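Local coordinates for SEC-C motif domain protein (Psychrobacter arcticus, PDB 2I9W), which is of unknown function but binds two zinc ions through cysteine clusters, one in an N-terminal zinc-binding domain and one in a SEC-C motif flanking an NTF2-like domain, at residues A[9-17]-A[97-105]; A[26-34]-A[58-68]. All coordinates share one frame; numbering follows the deposited sequence. Where two conformers were deposited one is given.

Contact 1: A[9-17]-A[97-105]; sequences CPCQINPAL and DWAGLEVVA. With ZN (zinc ion), chain B.
Leu101 meets the zinc-binding loop with backbone and side chain, and shows how an edge strand can receive an irregular segment through one backbone bond and a bridging water. Its N-H gives a nearly straight bond to Ile13 O (N to O 2.8 Å, 167° at the hydrogen). One water donates to Leu101 O and to Cys11 O, bridging two carbonyls that could not bond to each other. With CG anti to the backbone N (chi1 -179°), the leucine brings CD2 to 4.1 Å from CB of Cys11, one of four cysteines, with Cys9, Cys29 and Cys30, that bind the zinc ion. Glu102 lies extended under the Asn14–Leu17 type I turn: its CB packs 3.7 Å from Asn14 OD1, and OE1 comes within 3.5 Å of Ala16 CB while hydrogen-bonded to Tyr122. Asn14 OD1 closes an Asx turn by accepting from Ala16 N at 2.8 Å, with the donor above the carbonyl plane. Gly100 lets the loop come this near, since a CB there would clash with Pro15 CD and Ile13 O. The loop runs along outermost strand 97-107, whose other edge pairs with strand 114-125, while Cys11 touches Arg58 of helix 53-66.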
# COMPACT_ATOMS: atom_id res chain seq x y z
N CYS A 9 -4.02 -7.62 14.12
CA CYS A 9 -3.30 -6.96 13.03
C CYS A 9 -3.87 -5.55 12.82
O CYS A 9 -5.09 -5.36 12.84
CB CYS A 9 -3.38 -7.74 11.74
SG CYS A 9 -2.19 -7.12 10.54
N PRO A 10 -3.02 -4.53 12.64
CA PRO A 10 -3.65 -3.23 12.46
C PRO A 10 -4.70 -3.17 11.37
O PRO A 10 -5.71 -2.51 11.56
CB PRO A 10 -2.47 -2.30 12.19
CG PRO A 10 -1.32 -2.94 12.84
CD PRO A 10 -1.55 -4.43 12.71
N CYS A 11 -4.50 -3.89 10.26
CA CYS A 11 -5.45 -3.82 9.13
C CYS A 11 -6.79 -4.45 9.42
O CYS A 11 -7.73 -4.29 8.62
CB CYS A 11 -4.87 -4.43 7.85
SG CYS A 11 -5.06 -6.18 7.73
N GLN A 12 -6.87 -5.19 10.53
CA GLN A 12 -8.07 -5.88 10.95
C GLN A 12 -8.90 -5.06 11.93
O GLN A 12 -9.98 -5.50 12.32
CB GLN A 12 -7.72 -7.21 11.62
CG GLN A 12 -6.97 -8.15 10.72
CD GLN A 12 -7.87 -8.92 9.81
OE1 GLN A 12 -8.77 -9.63 10.27
NE2 GLN A 12 -7.61 -8.83 8.51
N ILE A 13 -8.39 -3.90 12.34
CA ILE A 13 -9.15 -2.97 13.16
C ILE A 13 -10.05 -2.10 12.28
O ILE A 13 -9.59 -1.30 11.50
CB ILE A 13 -8.17 -2.15 14.05
CG1 ILE A 13 -7.52 -3.13 15.04
CG2 ILE A 13 -8.94 -1.05 14.83
CD1 ILE A 13 -6.25 -2.69 15.60
N ASN A 14 -11.36 -2.29 12.40
CA ASN A 14 -12.28 -1.59 11.51
C ASN A 14 -13.42 -0.97 12.35
O ASN A 14 -14.35 -1.67 12.75
CB ASN A 14 -12.83 -2.53 10.44
CG ASN A 14 -13.83 -1.86 9.53
OD1 ASN A 14 -14.19 -0.67 9.70
ND2 ASN A 14 -14.28 -2.61 8.55
N PRO A 15 -13.34 0.34 12.62
CA PRO A 15 -14.40 0.92 13.46
C PRO A 15 -15.81 0.90 12.85
O PRO A 15 -16.79 1.10 13.58
CB PRO A 15 -13.90 2.36 13.72
CG PRO A 15 -12.82 2.60 12.78
CD PRO A 15 -12.33 1.34 12.23
N ALA A 16 -15.91 0.61 11.56
CA ALA A 16 -17.18 0.62 10.84
C ALA A 16 -17.88 -0.72 10.90
O ALA A 16 -19.01 -0.84 10.42
CB ALA A 16 -16.97 1.05 9.38
N LEU A 17 -17.25 -1.72 11.53
CA LEU A 17 -17.80 -3.07 11.56
C LEU A 17 -17.64 -3.70 12.95
O LEU A 17 -16.57 -3.66 13.54
CB LEU A 17 -17.10 -3.94 10.51
CG LEU A 17 -17.53 -5.40 10.32
CD1 LEU A 17 -18.88 -5.56 9.66
CD2 LEU A 17 -16.50 -6.11 9.52
N ASP A 97 -2.34 9.33 14.87
CA ASP A 97 -2.95 8.44 15.84
C ASP A 97 -3.92 7.51 15.12
O ASP A 97 -5.13 7.68 15.17
CB ASP A 97 -3.63 9.26 16.94
CG ASP A 97 -3.97 8.44 18.18
OD1 ASP A 97 -3.96 7.18 18.14
OD2 ASP A 97 -4.28 9.08 19.20
N TRP A 98 -3.37 6.50 14.47
CA TRP A 98 -4.16 5.57 13.65
C TRP A 98 -5.25 4.85 14.46
O TRP A 98 -5.04 4.44 15.62
CB TRP A 98 -3.21 4.57 13.00
CG TRP A 98 -2.16 5.20 12.13
CD1 TRP A 98 -0.81 5.37 12.44
CD2 TRP A 98 -2.35 5.79 10.85
NE1 TRP A 98 -0.17 6.03 11.40
CE2 TRP A 98 -1.09 6.28 10.41
CE3 TRP A 98 -3.46 5.96 10.01
CZ2 TRP A 98 -0.92 6.91 9.20
CZ3 TRP A 98 -3.29 6.58 8.79
CH2 TRP A 98 -2.02 7.05 8.40
N ALA A 99 -6.43 4.69 13.87
CA ALA A 99 -7.58 4.09 14.55
C ALA A 99 -8.31 3.01 13.76
O ALA A 99 -9.36 2.53 14.21
CB ALA A 99 -8.59 5.19 14.95
N GLY A 100 -7.78 2.60 12.62
CA GLY A 100 -8.38 1.54 11.86
C GLY A 100 -8.45 1.75 10.35
O GLY A 100 -8.14 2.82 9.83
N LEU A 101 -8.91 0.71 9.68
CA LEU A 101 -9.03 0.60 8.23
C LEU A 101 -10.36 -0.01 7.81
O LEU A 101 -10.80 -1.02 8.38
CB LEU A 101 -7.89 -0.27 7.66
CG LEU A 101 -7.88 -0.44 6.13
CD1 LEU A 101 -7.55 0.92 5.47
CD2 LEU A 101 -6.92 -1.61 5.69
N GLU A 102 -11.01 0.63 6.84
CA GLU A 102 -12.18 0.09 6.19
C GLU A 102 -11.91 0.03 4.69
O GLU A 102 -11.75 1.06 4.03
CB GLU A 102 -13.36 1.00 6.45
CG GLU A 102 -14.63 0.60 5.72
CD GLU A 102 -15.81 1.55 5.96
OE1 GLU A 102 -15.62 2.66 6.53
OE2 GLU A 102 -16.93 1.15 5.61
N VAL A 103 -11.92 -1.18 4.13
CA VAL A 103 -11.75 -1.33 2.69
C VAL A 103 -13.18 -1.23 2.11
O VAL A 103 -14.07 -2.05 2.42
CB VAL A 103 -10.98 -2.64 2.27
CG1 VAL A 103 -10.97 -2.76 0.74
CG2 VAL A 103 -9.56 -2.68 2.82
N VAL A 104 -13.38 -0.18 1.31
CA VAL A 104 -14.68 0.08 0.68
C VAL A 104 -14.85 -0.78 -0.57
O VAL A 104 -15.93 -1.38 -0.79
CB VAL A 104 -14.85 1.57 0.37
CG1 VAL A 104 -16.17 1.83 -0.41
CG2 VAL A 104 -14.75 2.40 1.66
N ALA A 105 -13.82 -0.88 -1.41
CA ALA A 105 -13.98 -1.56 -2.70
C ALA A 105 -12.62 -1.91 -3.24
O ALA A 105 -11.64 -1.22 -2.97
CB ALA A 105 -14.74 -0.68 -3.71
ZN ZN B . -3.11 -7.36 8.41
O HOH W 1 -10.26 -3.61 8.38

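Contact 2: A[26-34]-A[58-68]; sequences YQDCCQPYH and RTRYSAFVLVK. With ZN (zinc ion), chain B.
His34, with CG anti to its carbonyl carbon (chi1 -68°), and Tyr26, with CG anti to the backbone N (chi1 179°), place their rings against helix 53-66 and are joined by a hydrogen bond between Tyr26 OH and His34 ND1 (2.7 Å). Imidazole NE2 donates to Thr59 O at 2.9 Å, almost straight (175°) and in the ring plane. That carbonyl also takes the helical N-H of Ala63 from its opposite face. Polar partners at both nitrogens fix the rotation of this buried ring, whose CE1 lies 3.7 Å from Ser62 CB at the ring edge. Replacing His34 by alanine is likely to leave Tyr26 OH and Thr59 O each short of a partner and open a gap against Ser62. The setting is a four-cysteine zinc site packed on the helix of an NTF2-like domain: Cys29 and Cys30 supply two thiolates, Cys9 and Cys11 the others. Cys30 SG rests against the helix, 3.2 Å from Ser62 OG, which donates to Arg58 O. Leu66 CD1 sits over one face of the Tyr26 ring in a CH-pi contact, 3.5 Å from the centroid, with Gln31 CB over the opposite face. Lys68 CE reaches Tyr26 OH at 3.3 Å.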
# COMPACT_ATOMS: atom_id res chain seq x y z
N TYR A 26 -1.64 -9.98 14.06
CA TYR A 26 -0.55 -9.53 13.18
C TYR A 26 0.31 -10.70 12.60
O TYR A 26 0.47 -10.83 11.36
CB TYR A 26 0.30 -8.51 13.93
CG TYR A 26 1.48 -7.96 13.16
CD1 TYR A 26 1.35 -7.44 11.87
CD2 TYR A 26 2.76 -7.96 13.72
CE1 TYR A 26 2.46 -6.90 11.19
CE2 TYR A 26 3.88 -7.43 13.03
CZ TYR A 26 3.72 -6.93 11.76
OH TYR A 26 4.81 -6.42 11.08
N GLN A 27 0.79 -11.59 13.47
CA GLN A 27 1.59 -12.74 13.02
C GLN A 27 0.90 -13.60 11.96
O GLN A 27 1.56 -14.30 11.19
CB GLN A 27 2.00 -13.62 14.21
CG GLN A 27 0.87 -14.29 14.96
CD GLN A 27 1.35 -15.06 16.21
OE1 GLN A 27 2.51 -15.02 16.60
NE2 GLN A 27 0.43 -15.75 16.84
N ASP A 28 -0.43 -13.56 11.95
CA ASP A 28 -1.24 -14.40 11.09
C ASP A 28 -1.76 -13.64 9.89
O ASP A 28 -2.54 -14.20 9.13
CB ASP A 28 -2.44 -14.95 11.89
CG ASP A 28 -2.02 -15.90 12.96
OD1 ASP A 28 -1.11 -16.70 12.67
OD2 ASP A 28 -2.59 -15.83 14.06
N CYS A 29 -1.40 -12.36 9.76
CA CYS A 29 -1.94 -11.48 8.72
C CYS A 29 -0.80 -10.75 7.98
O CYS A 29 -0.20 -11.32 7.07
CB CYS A 29 -2.99 -10.51 9.33
SG CYS A 29 -3.92 -9.52 8.11
N CYS A 30 -0.45 -9.51 8.40
CA CYS A 30 0.50 -8.70 7.65
C CYS A 30 1.98 -9.02 7.96
O CYS A 30 2.87 -8.74 7.13
CB CYS A 30 0.20 -7.23 7.95
SG CYS A 30 -1.31 -6.56 7.12
N GLN A 31 2.26 -9.59 9.14
CA GLN A 31 3.66 -9.72 9.58
C GLN A 31 4.51 -10.52 8.58
O GLN A 31 5.61 -10.14 8.29
CB GLN A 31 3.76 -10.32 10.98
CG GLN A 31 5.16 -10.33 11.47
CD GLN A 31 5.26 -10.85 12.89
OE1 GLN A 31 4.27 -11.21 13.52
NE2 GLN A 31 6.47 -10.88 13.39
N PRO A 32 3.99 -11.65 8.03
CA PRO A 32 4.81 -12.37 7.04
C PRO A 32 5.30 -11.54 5.82
O PRO A 32 6.39 -11.77 5.29
CB PRO A 32 3.88 -13.51 6.59
CG PRO A 32 2.95 -13.69 7.75
CD PRO A 32 2.70 -12.32 8.28
N TYR A 33 4.48 -10.58 5.42
CA TYR A 33 4.74 -9.75 4.27
C TYR A 33 5.77 -8.73 4.66
O TYR A 33 6.68 -8.46 3.91
CB TYR A 33 3.42 -9.14 3.75
CG TYR A 33 2.52 -10.24 3.30
CD1 TYR A 33 2.68 -10.82 2.05
CD2 TYR A 33 1.58 -10.78 4.15
CE1 TYR A 33 1.92 -11.87 1.65
CE2 TYR A 33 0.82 -11.87 3.78
CZ TYR A 33 1.01 -12.41 2.52
OH TYR A 33 0.25 -13.47 2.09
N HIS A 34 5.61 -8.11 5.83
CA HIS A 34 6.59 -7.12 6.25
C HIS A 34 7.96 -7.84 6.39
O HIS A 34 8.98 -7.42 5.86
CB HIS A 34 6.21 -6.51 7.58
CG HIS A 34 4.98 -5.66 7.53
ND1 HIS A 34 4.23 -5.36 8.64
CD2 HIS A 34 4.32 -5.13 6.48
CE1 HIS A 34 3.21 -4.60 8.28
NE2 HIS A 34 3.24 -4.45 6.96
N ARG A 58 -3.53 -3.25 2.47
CA ARG A 58 -3.63 -3.60 3.90
C ARG A 58 -2.27 -3.66 4.55
O ARG A 58 -2.06 -3.11 5.64
CB ARG A 58 -4.33 -4.94 4.09
CG ARG A 58 -5.80 -4.85 3.90
CD ARG A 58 -6.42 -6.23 3.82
NE ARG A 58 -7.88 -6.19 3.71
CZ ARG A 58 -8.71 -5.97 4.73
NH1 ARG A 58 -8.27 -5.75 5.97
NH2 ARG A 58 -10.02 -5.97 4.50
N THR A 59 -1.34 -4.35 3.90
CA THR A 59 0.05 -4.42 4.44
C THR A 59 0.69 -3.04 4.54
O THR A 59 1.45 -2.79 5.47
CB THR A 59 0.98 -5.40 3.64
OG1 THR A 59 1.17 -4.90 2.28
CG2 THR A 59 0.40 -6.84 3.65
N ARG A 60 0.40 -2.14 3.60
CA ARG A 60 0.94 -0.77 3.72
C ARG A 60 0.36 -0.00 4.92
O ARG A 60 1.06 0.62 5.68
CB ARG A 60 0.79 -0.01 2.40
CG ARG A 60 1.62 -0.56 1.22
CD ARG A 60 1.27 0.20 -0.09
NE ARG A 60 1.35 1.67 0.04
CZ ARG A 60 2.46 2.39 -0.03
NH1 ARG A 60 3.63 1.81 -0.26
NH2 ARG A 60 2.38 3.72 0.11
N TYR A 61 -0.96 -0.06 5.07
CA TYR A 61 -1.63 0.52 6.24
C TYR A 61 -0.99 0.02 7.55
O TYR A 61 -0.63 0.79 8.42
CB TYR A 61 -3.13 0.18 6.22
CG TYR A 61 -3.76 0.63 7.50
CD1 TYR A 61 -4.07 1.94 7.69
CD2 TYR A 61 -3.96 -0.26 8.54
CE1 TYR A 61 -4.60 2.40 8.92
CE2 TYR A 61 -4.47 0.16 9.76
CZ TYR A 61 -4.78 1.51 9.95
OH TYR A 61 -5.31 1.96 11.14
N SER A 62 -0.82 -1.29 7.66
CA SER A 62 -0.20 -1.89 8.87
C SER A 62 1.24 -1.42 9.04
O SER A 62 1.70 -1.23 10.17
CB SER A 62 -0.26 -3.42 8.76
OG SER A 62 -1.62 -3.80 8.75
N ALA A 63 1.94 -1.16 7.93
CA ALA A 63 3.31 -0.62 8.00
C ALA A 63 3.28 0.84 8.48
O ALA A 63 4.18 1.27 9.14
CB ALA A 63 4.01 -0.75 6.62
N PHE A 64 2.23 1.60 8.16
CA PHE A 64 2.06 2.97 8.72
C PHE A 64 1.89 2.87 10.24
O PHE A 64 2.62 3.49 11.03
CB PHE A 64 0.86 3.68 8.09
CG PHE A 64 1.08 4.08 6.65
CD1 PHE A 64 2.27 4.68 6.28
CD2 PHE A 64 0.11 3.91 5.69
CE1 PHE A 64 2.51 5.07 4.98
CE2 PHE A 64 0.35 4.30 4.37
CZ PHE A 64 1.57 4.86 4.04
N VAL A 65 0.95 2.03 10.65
CA VAL A 65 0.61 1.92 12.07
C VAL A 65 1.82 1.47 12.90
O VAL A 65 2.09 2.07 13.97
CB VAL A 65 -0.57 0.94 12.28
CG1 VAL A 65 -0.83 0.75 13.83
CG2 VAL A 65 -1.78 1.42 11.56
N LEU A 66 2.55 0.47 12.40
CA LEU A 66 3.67 -0.14 13.12
C LEU A 66 5.01 0.55 12.86
O LEU A 66 6.02 0.20 13.48
CB LEU A 66 3.76 -1.64 12.82
CG LEU A 66 2.50 -2.48 13.19
CD1 LEU A 66 2.62 -3.93 12.67
CD2 LEU A 66 2.17 -2.48 14.72
N VAL A 67 5.01 1.55 11.98
CA VAL A 67 6.18 2.43 11.67
C VAL A 67 7.32 1.62 11.03
O VAL A 67 8.41 1.45 11.58
CB VAL A 67 6.69 3.33 12.85
CG1 VAL A 67 7.68 4.37 12.29
CG2 VAL A 67 5.53 4.03 13.57
N LYS A 68 7.00 1.10 9.85
CA LYS A 68 7.90 0.31 9.01
C LYS A 68 8.05 1.03 7.67
O LYS A 68 7.49 0.64 6.62
CB LYS A 68 7.34 -1.09 8.84
CG LYS A 68 7.23 -1.77 10.21
CD LYS A 68 6.96 -3.21 10.11
CE LYS A 68 6.85 -3.81 11.50
NZ LYS A 68 8.14 -4.37 11.94
ZN ZN B . -3.11 -7.36 8.41

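In the fold
From the N terminus the chain first passes through 9-17, which supplies two zinc ligands, then through 26-34, which supplies the other two and leads into helix 31-39. Contact 2 closes the shorter loop when helix 53-66 arrives at 58-68, with 23 residues between its segments. Contact 1 closes much later, once the intervening helices have led into strand 97-107, and so contact 2 nests inside it. Their centres lie about 13 Å apart, and both contacts touch the same zinc ion. Tyr61 also links them, its OH probably hydrogen-bonded to Gly100 O. Together they tie the N-terminal zinc-binding domain to both a helix and the edge strand of the NTF2-like domain.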